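Local coordinates for substrate-binding protein (Synechococcus sp., PDB 6WPN) that probably binds a sugar or oligosaccharide in the periplasm and delivers it to a membrane transporter, as related solute-binding proteins do, at residues F41-D47 and R329-A334; V48-W52 and E316-L321; Q31-L37 and V61-P67; Y119-W124 and I137-L141. All blocks are in the same frame, centred on the assembly; numbering follows the deposited sequence.

How the contacts relate
A single β-α-β unit and its surroundings illustrate how interaction chemistry follows position in a fold. Helix 42-55 serves contacts 1 and 2, meeting helices 324-334 and 311-321 in turn; contact 3 joins the parallel strands 30-35 and 61-66 that flank this helix in sequence. Contact 4 packs a short helical turn on strand 137-149 of the same mixed sheet. Contacts 2 and 4 are buried and essentially apolar. Contacts 1 and 3 are only partly buried: the first adds charged residues to an aromatic cluster, the second relies on backbone and side-chain hydrogen bonds. Neighbouring contacts also touch directly, as where W52 meets V61, M45 meets W63 and F330 meets Y140.

Contact 1: F41-D47 and R329-A334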
# COMPACT_ATOMS: atom_id res chain seq x y z
N PHE A 41 15.40 -1.45 -8.16
CA PHE A 41 15.77 -2.70 -7.49
C PHE A 41 16.26 -3.76 -8.46
O PHE A 41 16.20 -4.96 -8.15
CB PHE A 41 14.60 -3.22 -6.67
CG PHE A 41 14.10 -2.24 -5.66
CD1 PHE A 41 14.80 -2.01 -4.49
CD2 PHE A 41 12.92 -1.54 -5.88
CE1 PHE A 41 14.35 -1.10 -3.57
CE2 PHE A 41 12.46 -0.63 -4.95
CZ PHE A 41 13.17 -0.41 -3.79
N ASN A 42 16.74 -3.36 -9.64
CA ASN A 42 17.35 -4.31 -10.56
C ASN A 42 18.57 -5.01 -9.96
O ASN A 42 18.66 -6.24 -10.10
CB ASN A 42 17.71 -3.60 -11.87
CG ASN A 42 16.53 -3.49 -12.82
OD1 ASN A 42 15.38 -3.67 -12.43
ND2 ASN A 42 16.82 -3.19 -14.08
N PRO A 43 19.51 -4.33 -9.29
CA PRO A 43 20.66 -5.06 -8.71
C PRO A 43 20.26 -6.14 -7.72
O PRO A 43 20.81 -7.24 -7.75
CB PRO A 43 21.49 -3.95 -8.05
CG PRO A 43 21.13 -2.73 -8.77
CD PRO A 43 19.67 -2.87 -9.11
N TYR A 44 19.33 -5.84 -6.80
CA TYR A 44 18.85 -6.86 -5.88
C TYR A 44 18.33 -8.08 -6.62
O TYR A 44 18.73 -9.21 -6.34
CB TYR A 44 17.77 -6.30 -4.96
CG TYR A 44 17.14 -7.37 -4.10
CD1 TYR A 44 17.72 -7.76 -2.90
CD2 TYR A 44 15.97 -8.02 -4.51
CE1 TYR A 44 17.15 -8.75 -2.12
CE2 TYR A 44 15.40 -9.02 -3.74
CZ TYR A 44 15.99 -9.38 -2.54
OH TYR A 44 15.42 -10.37 -1.77
N MSE A 45 17.42 -7.86 -7.57
CA MSE A 45 16.82 -8.95 -8.32
C MSE A 45 17.87 -9.68 -9.16
O MSE A 45 17.81 -10.90 -9.32
CB MSE A 45 15.70 -8.44 -9.22
CG MSE A 45 14.52 -7.84 -8.46
SE MSE A 45 13.55 -9.13 -7.36
CE MSE A 45 13.27 -10.51 -8.69
N ASP A 46 18.85 -8.94 -9.68
CA ASP A 46 19.88 -9.55 -10.50
C ASP A 46 20.72 -10.53 -9.70
O ASP A 46 21.15 -11.57 -10.22
CB ASP A 46 20.77 -8.48 -11.14
CG ASP A 46 20.12 -7.82 -12.34
OD1 ASP A 46 18.99 -8.22 -12.70
OD2 ASP A 46 20.73 -6.89 -12.92
N ASP A 47 20.98 -10.22 -8.43
CA ASP A 47 21.78 -11.11 -7.60
C ASP A 47 20.98 -12.30 -7.08
O ASP A 47 21.43 -13.45 -7.16
CB ASP A 47 22.40 -10.34 -6.43
CG ASP A 47 23.47 -11.15 -5.71
OD1 ASP A 47 24.59 -11.28 -6.26
OD2 ASP A 47 23.19 -11.66 -4.61
N ARG A 329 18.00 -8.99 3.24
CA ARG A 329 18.74 -8.20 2.27
C ARG A 329 17.83 -7.23 1.53
O ARG A 329 18.20 -6.08 1.29
CB ARG A 329 19.46 -9.13 1.29
CG ARG A 329 20.31 -8.41 0.27
CD ARG A 329 21.10 -9.39 -0.58
NE ARG A 329 21.75 -8.72 -1.70
CZ ARG A 329 22.27 -9.35 -2.74
NH1 ARG A 329 22.85 -8.66 -3.72
NH2 ARG A 329 22.22 -10.68 -2.82
N PHE A 330 16.63 -7.68 1.16
CA PHE A 330 15.69 -6.77 0.50
C PHE A 330 15.19 -5.70 1.46
O PHE A 330 14.97 -4.56 1.05
CB PHE A 330 14.52 -7.55 -0.12
CG PHE A 330 13.61 -6.69 -0.96
CD1 PHE A 330 13.96 -6.34 -2.25
CD2 PHE A 330 12.38 -6.26 -0.46
CE1 PHE A 330 13.12 -5.56 -3.03
CE2 PHE A 330 11.54 -5.48 -1.24
CZ PHE A 330 11.91 -5.13 -2.53
N ALA A 331 15.02 -6.05 2.74
CA ALA A 331 14.59 -5.04 3.71
C ALA A 331 15.63 -3.93 3.84
O ALA A 331 15.28 -2.76 3.99
CB ALA A 331 14.34 -5.69 5.07
N ARG A 332 16.92 -4.28 3.77
CA ARG A 332 17.96 -3.26 3.84
C ARG A 332 17.99 -2.41 2.58
O ARG A 332 17.95 -1.18 2.65
CB ARG A 332 19.33 -3.91 4.07
CG ARG A 332 19.44 -4.71 5.35
CD ARG A 332 20.82 -5.32 5.51
NE ARG A 332 20.85 -6.29 6.60
CZ ARG A 332 20.99 -7.60 6.43
NH1 ARG A 332 21.12 -8.10 5.21
NH2 ARG A 332 21.01 -8.41 7.49
N GLU A 333 18.05 -3.06 1.41
CA GLU A 333 18.21 -2.32 0.16
C GLU A 333 16.96 -1.50 -0.16
O GLU A 333 17.07 -0.38 -0.67
CB GLU A 333 18.55 -3.28 -0.98
CG GLU A 333 19.92 -3.93 -0.84
CD GLU A 333 20.22 -4.94 -1.93
OE1 GLU A 333 19.30 -5.28 -2.71
OE2 GLU A 333 21.39 -5.38 -2.01
N ALA A 334 15.78 -2.03 0.15
CA ALA A 334 14.54 -1.33 -0.14
C ALA A 334 14.04 -0.49 1.03
O ALA A 334 13.10 0.29 0.84
CB ALA A 334 13.45 -2.33 -0.54
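The turns carrying Y44 and F330 run nearly antiparallel, the axes of 42-47 and 329-334 approaching to 10.8 Å at 162°, with F41 facing A334 at one end and D47 facing R329 at the other. Between them, F330 presents its ring edge, led by CD1, to one face of Y44 in an edge-to-face pair with centroids 4.8 Å apart. Y44 holds CG anti to its own N (chi1 173°), which extends the phenol past F330 until CZ lies 3.4 Å from F330 CB; the hydroxyl then hydrogen-bonds to the backbone oxygen of N326. F41 completes the aromatic cluster, setting CE1 3.4 Å from A334 CB while its ring meets F330 at a slant. Charges gather along a less buried margin. E333 brings OE1 to the edge of the Y44 ring, the carboxylate standing almost perpendicular to it, and OE2 accepts a weak, 3.4 Å salt-bridging bond from R329 NE. The same guanidinium adjoins D47 in a wider charged network, although that spacing is too short in the model for its detail to be trusted. Around this helix pair, M45 packs on W63 of strand 61-66, Y140 of strand 137-149 meets F330, and A331 rests against I347 of helix 341-352.

Contact 2: V48-W52 and E316-L321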
# COMPACT_ATOMS: atom_id res chain seq x y z
N VAL A 48 19.80 -12.05 -6.50
CA VAL A 48 19.02 -13.12 -5.88
C VAL A 48 18.58 -14.14 -6.92
O VAL A 48 18.68 -15.36 -6.71
CB VAL A 48 17.83 -12.56 -5.08
CG1 VAL A 48 16.88 -11.77 -5.96
CG2 VAL A 48 17.10 -13.68 -4.37
N LEU A 49 18.05 -13.67 -8.05
CA LEU A 49 17.69 -14.59 -9.13
C LEU A 49 18.93 -15.28 -9.68
O LEU A 49 18.88 -16.45 -10.07
CB LEU A 49 16.94 -13.85 -10.23
CG LEU A 49 15.61 -13.21 -9.83
CD1 LEU A 49 14.91 -12.67 -11.05
CD2 LEU A 49 14.72 -14.20 -9.07
N GLY A 50 20.05 -14.55 -9.76
CA GLY A 50 21.31 -15.19 -10.11
C GLY A 50 21.67 -16.31 -9.15
O GLY A 50 22.08 -17.39 -9.57
N SER A 51 21.53 -16.06 -7.85
CA SER A 51 21.74 -17.11 -6.86
C SER A 51 20.79 -18.27 -7.09
O SER A 51 21.20 -19.44 -7.03
CB SER A 51 21.59 -16.56 -5.45
OG SER A 51 22.52 -15.52 -5.20
N TRP A 52 19.52 -17.98 -7.36
CA TRP A 52 18.56 -19.03 -7.69
C TRP A 52 19.02 -19.84 -8.90
O TRP A 52 18.98 -21.07 -8.89
CB TRP A 52 17.18 -18.43 -7.94
CG TRP A 52 16.24 -19.43 -8.52
CD1 TRP A 52 16.01 -19.67 -9.85
CD2 TRP A 52 15.43 -20.37 -7.80
NE1 TRP A 52 15.10 -20.68 -10.00
CE2 TRP A 52 14.72 -21.13 -8.76
CE3 TRP A 52 15.22 -20.64 -6.44
CZ2 TRP A 52 13.82 -22.13 -8.41
CZ3 TRP A 52 14.33 -21.64 -6.09
CH2 TRP A 52 13.64 -22.37 -7.07
N GLU A 316 9.09 -23.56 -4.60
CA GLU A 316 10.47 -23.44 -4.15
C GLU A 316 11.03 -22.05 -4.43
O GLU A 316 11.74 -21.48 -3.59
CB GLU A 316 11.34 -24.50 -4.83
CG GLU A 316 10.99 -25.93 -4.45
CD GLU A 316 12.21 -26.85 -4.45
OE1 GLU A 316 12.72 -27.16 -3.35
OE2 GLU A 316 12.67 -27.24 -5.55
N LEU A 317 10.70 -21.47 -5.58
CA LEU A 317 11.17 -20.12 -5.89
C LEU A 317 10.55 -19.10 -4.95
O LEU A 317 11.25 -18.22 -4.43
CB LEU A 317 10.87 -19.78 -7.35
CG LEU A 317 11.14 -18.33 -7.77
CD1 LEU A 317 12.61 -17.96 -7.59
CD2 LEU A 317 10.71 -18.11 -9.22
N ALA A 318 9.24 -19.20 -4.71
CA ALA A 318 8.59 -18.26 -3.80
C ALA A 318 9.15 -18.39 -2.39
O ALA A 318 9.27 -17.38 -1.68
CB ALA A 318 7.07 -18.49 -3.81
N LEU A 319 9.48 -19.61 -1.96
CA LEU A 319 10.11 -19.80 -0.65
C LEU A 319 11.53 -19.25 -0.62
O LEU A 319 11.96 -18.69 0.39
CB LEU A 319 10.09 -21.28 -0.27
CG LEU A 319 8.73 -21.90 0.05
CD1 LEU A 319 8.83 -23.42 0.11
CD2 LEU A 319 8.21 -21.35 1.36
N PHE A 320 12.28 -19.41 -1.72
CA PHE A 320 13.63 -18.87 -1.78
C PHE A 320 13.63 -17.35 -1.73
O PHE A 320 14.45 -16.74 -1.03
CB PHE A 320 14.34 -19.37 -3.04
CG PHE A 320 15.74 -18.84 -3.20
CD1 PHE A 320 16.80 -19.39 -2.49
CD2 PHE A 320 16.01 -17.80 -4.08
CE1 PHE A 320 18.09 -18.91 -2.64
CE2 PHE A 320 17.30 -17.32 -4.24
CZ PHE A 320 18.34 -17.87 -3.52
N LEU A 321 12.72 -16.71 -2.47
CA LEU A 321 12.66 -15.26 -2.48
C LEU A 321 12.25 -14.70 -1.13
O LEU A 321 12.58 -13.56 -0.80
CB LEU A 321 11.69 -14.77 -3.56
CG LEU A 321 12.15 -14.89 -5.01
CD1 LEU A 321 11.00 -14.61 -5.96
CD2 LEU A 321 13.32 -13.95 -5.28
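W52 and L317 show how one indole can organise a helix-helix interface. The tryptophan has its CG anti to the backbone N (chi1 169°), a torsion that carries the rings away from helix 42-55 and across helix 311-321, whose axis here lies 11.0 Å away at an angle of 133°. L317 answers with a CH-pi contact: CD1 sits over the centre of the six-membered ring, 3.9 Å from its centroid. The far end of the indole slides over the backbone of the partner helix, where CH2 comes within 3.4 Å of L317 N, and E316 CB lies at the ring edge.

F320 packs beside the indole at its CE3 edge, its CB on the same side of the ring as L317. That CB is 3.7 Å from W52 CE3, and the two ring planes are inclined at 55°. The F320 side chain drives its phenyl ring toward helix 42-55, so that CE2 approaches V48 CG2 at 3.6 Å and the V48 carbonyl oxygen meets the ring near its plane. V48 directs CG2 into the interface and also touches L321 CD2 with it; L49 CD2 reaches the same leucine methyl at 4.0 Å.

The polar atoms of W52 and S51 are satisfied outside this interface: W52 NE1 bonds to A59 O, and S51 OG to D47 O one turn earlier. H56 additionally stacks with the indole. With no polar bond joining the segments, cohesion here rests on apolar burial and complementary shape, while the bond from the indole N-H to A59 probably helps to fix how W52 is turned.

Contact 3: Q31-L37 and V61-P67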
# COMPACT_ATOMS: atom_id res chain seq x y z
N GLN A 31 8.87 -18.22 -15.06
CA GLN A 31 8.65 -16.80 -15.29
C GLN A 31 8.13 -16.16 -14.01
O GLN A 31 7.09 -16.58 -13.48
CB GLN A 31 7.70 -16.55 -16.46
CG GLN A 31 8.22 -16.95 -17.82
CD GLN A 31 7.19 -16.74 -18.91
OE1 GLN A 31 5.98 -16.74 -18.65
NE2 GLN A 31 7.65 -16.54 -20.14
N LEU A 32 8.87 -15.18 -13.50
CA LEU A 32 8.50 -14.44 -12.30
C LEU A 32 7.93 -13.09 -12.70
O LEU A 32 8.50 -12.39 -13.54
CB LEU A 32 9.71 -14.26 -11.38
CG LEU A 32 9.54 -13.28 -10.21
CD1 LEU A 32 8.60 -13.83 -9.15
CD2 LEU A 32 10.89 -12.94 -9.62
N TRP A 33 6.80 -12.73 -12.10
CA TRP A 33 6.12 -11.47 -12.36
C TRP A 33 6.11 -10.65 -11.08
O TRP A 33 5.54 -11.09 -10.07
CB TRP A 33 4.68 -11.71 -12.84
CG TRP A 33 4.56 -12.17 -14.25
CD1 TRP A 33 5.54 -12.73 -15.03
CD2 TRP A 33 3.37 -12.16 -15.05
NE1 TRP A 33 5.03 -13.05 -16.27
CE2 TRP A 33 3.70 -12.71 -16.31
CE3 TRP A 33 2.06 -11.73 -14.83
CZ2 TRP A 33 2.77 -12.84 -17.34
CZ3 TRP A 33 1.14 -11.86 -15.86
CH2 TRP A 33 1.50 -12.42 -17.10
N THR A 34 6.71 -9.46 -11.11
CA THR A 34 6.74 -8.58 -9.95
C THR A 34 6.04 -7.27 -10.29
O THR A 34 5.83 -6.93 -11.46
CB THR A 34 8.18 -8.30 -9.48
OG1 THR A 34 8.93 -7.71 -10.55
CG2 THR A 34 8.86 -9.58 -9.04
N LEU A 35 5.69 -6.52 -9.24
CA LEU A 35 4.89 -5.31 -9.36
C LEU A 35 5.74 -4.09 -9.02
O LEU A 35 6.25 -3.98 -7.90
CB LEU A 35 3.68 -5.36 -8.44
CG LEU A 35 2.64 -6.42 -8.80
CD1 LEU A 35 1.40 -6.25 -7.94
CD2 LEU A 35 2.32 -6.33 -10.27
N GLN A 36 5.87 -3.18 -9.99
CA GLN A 36 6.48 -1.86 -9.82
C GLN A 36 7.78 -1.95 -9.01
O GLN A 36 7.94 -1.32 -7.96
CB GLN A 36 5.49 -0.89 -9.17
CG GLN A 36 4.33 -0.45 -10.08
CD GLN A 36 4.70 0.62 -11.10
OE1 GLN A 36 5.85 0.73 -11.53
NE2 GLN A 36 3.71 1.41 -11.51
N LEU A 37 8.71 -2.74 -9.52
CA LEU A 37 10.03 -2.90 -8.91
C LEU A 37 11.12 -2.35 -9.82
O LEU A 37 12.27 -2.77 -9.74
CB LEU A 37 10.30 -4.38 -8.61
CG LEU A 37 9.42 -5.07 -7.57
CD1 LEU A 37 9.73 -6.56 -7.50
CD2 LEU A 37 9.60 -4.41 -6.21
N VAL A 61 15.06 -18.61 -14.12
CA VAL A 61 14.00 -17.62 -13.97
C VAL A 61 14.15 -16.54 -15.03
O VAL A 61 15.25 -16.00 -15.23
CB VAL A 61 14.02 -17.01 -12.56
CG1 VAL A 61 13.10 -15.80 -12.49
CG2 VAL A 61 13.60 -18.05 -11.54
N ARG A 62 13.06 -16.25 -15.72
CA ARG A 62 12.95 -15.10 -16.61
C ARG A 62 12.01 -14.09 -15.94
O ARG A 62 10.82 -14.36 -15.79
CB ARG A 62 12.45 -15.50 -18.00
CG ARG A 62 13.44 -16.31 -18.85
CD ARG A 62 14.63 -15.47 -19.36
NE ARG A 62 15.85 -15.66 -18.57
CZ ARG A 62 16.70 -16.68 -18.74
NH1 ARG A 62 16.46 -17.60 -19.67
NH2 ARG A 62 17.79 -16.77 -17.98
N TRP A 63 12.57 -12.95 -15.54
CA TRP A 63 11.88 -11.97 -14.72
C TRP A 63 11.26 -10.87 -15.58
O TRP A 63 11.93 -10.32 -16.46
CB TRP A 63 12.87 -11.36 -13.72
CG TRP A 63 12.37 -10.16 -12.98
CD1 TRP A 63 11.13 -9.97 -12.44
CD2 TRP A 63 13.12 -8.97 -12.70
NE1 TRP A 63 11.06 -8.74 -11.84
CE2 TRP A 63 12.27 -8.11 -11.98
CE3 TRP A 63 14.42 -8.56 -12.97
CZ2 TRP A 63 12.68 -6.85 -11.55
CZ3 TRP A 63 14.83 -7.31 -12.54
CH2 TRP A 63 13.97 -6.47 -11.83
N THR A 64 9.99 -10.55 -15.31
CA THR A 64 9.30 -9.44 -15.94
C THR A 64 8.60 -8.62 -14.86
O THR A 64 7.90 -9.18 -14.02
CB THR A 64 8.27 -9.91 -16.98
OG1 THR A 64 7.20 -10.60 -16.32
CG2 THR A 64 8.91 -10.84 -18.01
N ASP A 65 8.83 -7.31 -14.87
CA ASP A 65 8.22 -6.40 -13.90
C ASP A 65 7.16 -5.55 -14.59
O ASP A 65 7.41 -4.97 -15.65
CB ASP A 65 9.30 -5.51 -13.27
CG ASP A 65 8.75 -4.63 -12.16
OD1 ASP A 65 8.22 -5.19 -11.18
OD2 ASP A 65 8.88 -3.39 -12.27
N LEU A 66 5.97 -5.48 -13.99
CA LEU A 66 4.80 -4.83 -14.57
C LEU A 66 4.17 -3.87 -13.57
O LEU A 66 4.39 -3.99 -12.36
CB LEU A 66 3.75 -5.86 -15.02
CG LEU A 66 3.83 -6.52 -16.40
CD1 LEU A 66 5.06 -7.40 -16.46
CD2 LEU A 66 2.59 -7.35 -16.68
N PRO A 67 3.39 -2.89 -14.06
CA PRO A 67 2.64 -2.00 -13.17
C PRO A 67 1.24 -2.52 -12.85
O PRO A 67 0.34 -1.72 -12.57
CB PRO A 67 2.55 -0.71 -13.97
CG PRO A 67 2.48 -1.19 -15.38
CD PRO A 67 3.33 -2.43 -15.46
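T34 OG1, from strand 30-35, bridges W63 and D65 of the parallel strand 61-66. The indole NE1 of W63 donates to it at 2.7 Å, almost straight at 178° and in the ring plane; the hydroxyl in turn donates a hydrogen bond to D65 OD1, also at 2.7 Å, on the anti side of the carboxylate. With chi1 at 58°, T34 places OG1 between its backbone N and carbonyl carbon, within reach of both partners. D65 then takes L37 N on the syn side of OD2 at 2.8 Å, tying down the chain just beyond strand 30-35. The backbone ladder follows parallel register, L32 and T34 each donating and accepting, and Q36 N extends it to L66 O at 2.9 Å. Packing is lighter: L32 touches V61 CG1 through CB at 3.9 Å and W63 CD1 through CD2 at 4.1 Å. On the other face W33 and T64 lie side by side. The strands are joined in sequence by helix 42-55, a β-α-β crossover belonging to the α/β lobe expected of a periplasmic binding protein. That helix packs on the face bearing L32 and W63, helix 72-80 meets W33 and L66 on the other, and strand 87-90 pairs with strand 30-35.

Contact 4: Y119-W124 and I137-L141; sequences YLPSVW and IPWYL
Y119 sets one face of its ring over CD of P138, the proline that forms the centre of this contact. Here a short helical turn, 121-124, with L120 at its N-cap, packs against the start of strand 137-149 in the mixed sheet of a solute-binding protein fold. Twelve residues separate the two segments in sequence, and the returning chain sets P138 alongside W124, their CA atoms 5.9 Å apart.

The proline ring is held by three side chains. Besides Y119, W124 approaches with CE3, 3.4 Å from P138 CD, its indole swung over by a CG anti to the backbone N (chi1 174°). V123 comes from the helical turn, its CG1 lying 3.7 Å from P138 CB, and the V123 carbonyl oxygen is close to P138 CG. The turn itself is secured by the bond from W124 N to L120 O, while W124 O accepts from Q134 NE2.

I137 extends the apolar patch toward helix 311-321, where it touches A318 and L319. Its CG2 packs against the phenol end of Y119, whose hydroxyl is hydrogen-bonded to T322 OG1; that partner probably helps to fix the reach of the ring. Strand 295-303 supplies further support, pairing with I137 through L302 and touching V123 through L299.

At the far end of the contact the branches of V123 divide the work. CG1 turns to the proline, whereas CG2 meets L141, which, with its CG set between the backbone N and carbonyl carbon (chi1 62°), turns CD2 to V123 CG2 at 4.0 Å.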
# COMPACT_ATOMS: atom_id res chain seq x y z
N TYR A 119 7.21 -17.39 8.97
CA TYR A 119 6.59 -16.12 8.62
C TYR A 119 5.80 -15.57 9.80
O TYR A 119 5.41 -16.31 10.72
CB TYR A 119 5.67 -16.26 7.40
CG TYR A 119 6.39 -16.72 6.15
CD1 TYR A 119 6.62 -18.07 5.92
CD2 TYR A 119 6.84 -15.80 5.21
CE1 TYR A 119 7.29 -18.49 4.78
CE2 TYR A 119 7.50 -16.21 4.07
CZ TYR A 119 7.72 -17.56 3.86
OH TYR A 119 8.38 -17.98 2.72
N LEU A 120 5.57 -14.26 9.77
CA LEU A 120 4.73 -13.61 10.77
C LEU A 120 3.32 -14.19 10.67
O LEU A 120 2.72 -14.14 9.59
CB LEU A 120 4.72 -12.11 10.53
CG LEU A 120 4.14 -11.18 11.60
CD1 LEU A 120 4.97 -11.22 12.88
CD2 LEU A 120 4.06 -9.76 11.07
N PRO A 121 2.77 -14.74 11.76
CA PRO A 121 1.45 -15.40 11.65
C PRO A 121 0.35 -14.47 11.18
O PRO A 121 -0.49 -14.87 10.36
CB PRO A 121 1.20 -15.91 13.08
CG PRO A 121 2.08 -15.09 13.95
CD PRO A 121 3.30 -14.79 13.13
N SER A 122 0.33 -13.22 11.66
CA SER A 122 -0.71 -12.28 11.25
C SER A 122 -0.70 -12.05 9.75
O SER A 122 -1.76 -11.89 9.13
CB SER A 122 -0.52 -10.96 11.98
OG SER A 122 0.82 -10.52 11.88
N VAL A 123 0.48 -12.03 9.14
CA VAL A 123 0.57 -11.76 7.71
C VAL A 123 0.50 -13.03 6.87
O VAL A 123 0.09 -12.98 5.71
CB VAL A 123 1.86 -10.96 7.41
CG1 VAL A 123 2.05 -10.77 5.91
CG2 VAL A 123 1.85 -9.66 8.15
N TRP A 124 0.88 -14.18 7.44
CA TRP A 124 0.74 -15.44 6.72
C TRP A 124 -0.72 -15.81 6.55
O TRP A 124 -1.13 -16.28 5.48
CB TRP A 124 1.48 -16.56 7.47
CG TRP A 124 1.27 -17.92 6.86
CD1 TRP A 124 0.27 -18.80 7.16
CD2 TRP A 124 2.09 -18.56 5.88
NE1 TRP A 124 0.40 -19.94 6.40
CE2 TRP A 124 1.52 -19.82 5.61
CE3 TRP A 124 3.26 -18.20 5.19
CZ2 TRP A 124 2.06 -20.72 4.69
CZ3 TRP A 124 3.80 -19.09 4.28
CH2 TRP A 124 3.20 -20.33 4.04
N ILE A 137 2.13 -16.72 -0.60
CA ILE A 137 3.18 -16.66 0.40
C ILE A 137 3.50 -15.19 0.66
O ILE A 137 3.70 -14.44 -0.30
CB ILE A 137 4.44 -17.42 -0.06
CG1 ILE A 137 4.15 -18.92 -0.14
CG2 ILE A 137 5.62 -17.14 0.88
CD1 ILE A 137 5.22 -19.70 -0.87
N PRO A 138 3.54 -14.74 1.92
CA PRO A 138 3.85 -13.34 2.18
C PRO A 138 5.28 -13.02 1.78
O PRO A 138 6.20 -13.81 1.99
CB PRO A 138 3.65 -13.19 3.69
CG PRO A 138 2.85 -14.38 4.09
CD PRO A 138 3.22 -15.48 3.15
N TRP A 139 5.46 -11.84 1.20
CA TRP A 139 6.79 -11.37 0.82
C TRP A 139 7.18 -10.22 1.75
O TRP A 139 7.48 -10.45 2.92
CB TRP A 139 6.81 -10.95 -0.65
CG TRP A 139 8.19 -10.70 -1.18
CD1 TRP A 139 9.37 -10.82 -0.50
CD2 TRP A 139 8.53 -10.25 -2.49
NE1 TRP A 139 10.42 -10.48 -1.32
CE2 TRP A 139 9.93 -10.13 -2.55
CE3 TRP A 139 7.78 -9.94 -3.63
CZ2 TRP A 139 10.60 -9.71 -3.70
CZ3 TRP A 139 8.44 -9.53 -4.78
CH2 TRP A 139 9.84 -9.42 -4.80
N TYR A 140 7.19 -9.00 1.24
CA TYR A 140 7.52 -7.84 2.06
C TYR A 140 6.28 -7.00 2.32
O TYR A 140 5.19 -7.25 1.78
CB TYR A 140 8.60 -6.99 1.39
CG TYR A 140 8.16 -6.30 0.12
CD1 TYR A 140 8.19 -6.96 -1.10
CD2 TYR A 140 7.72 -4.98 0.14
CE1 TYR A 140 7.79 -6.33 -2.26
CE2 TYR A 140 7.32 -4.35 -1.02
CZ TYR A 140 7.36 -5.02 -2.21
OH TYR A 140 6.97 -4.39 -3.36
N LEU A 141 6.45 -5.98 3.16
CA LEU A 141 5.35 -5.10 3.51
C LEU A 141 5.90 -3.72 3.85
O LEU A 141 7.06 -3.56 4.23
CB LEU A 141 4.50 -5.69 4.64
CG LEU A 141 5.21 -5.91 5.97
CD1 LEU A 141 5.32 -4.64 6.76
CD2 LEU A 141 4.43 -6.96 6.76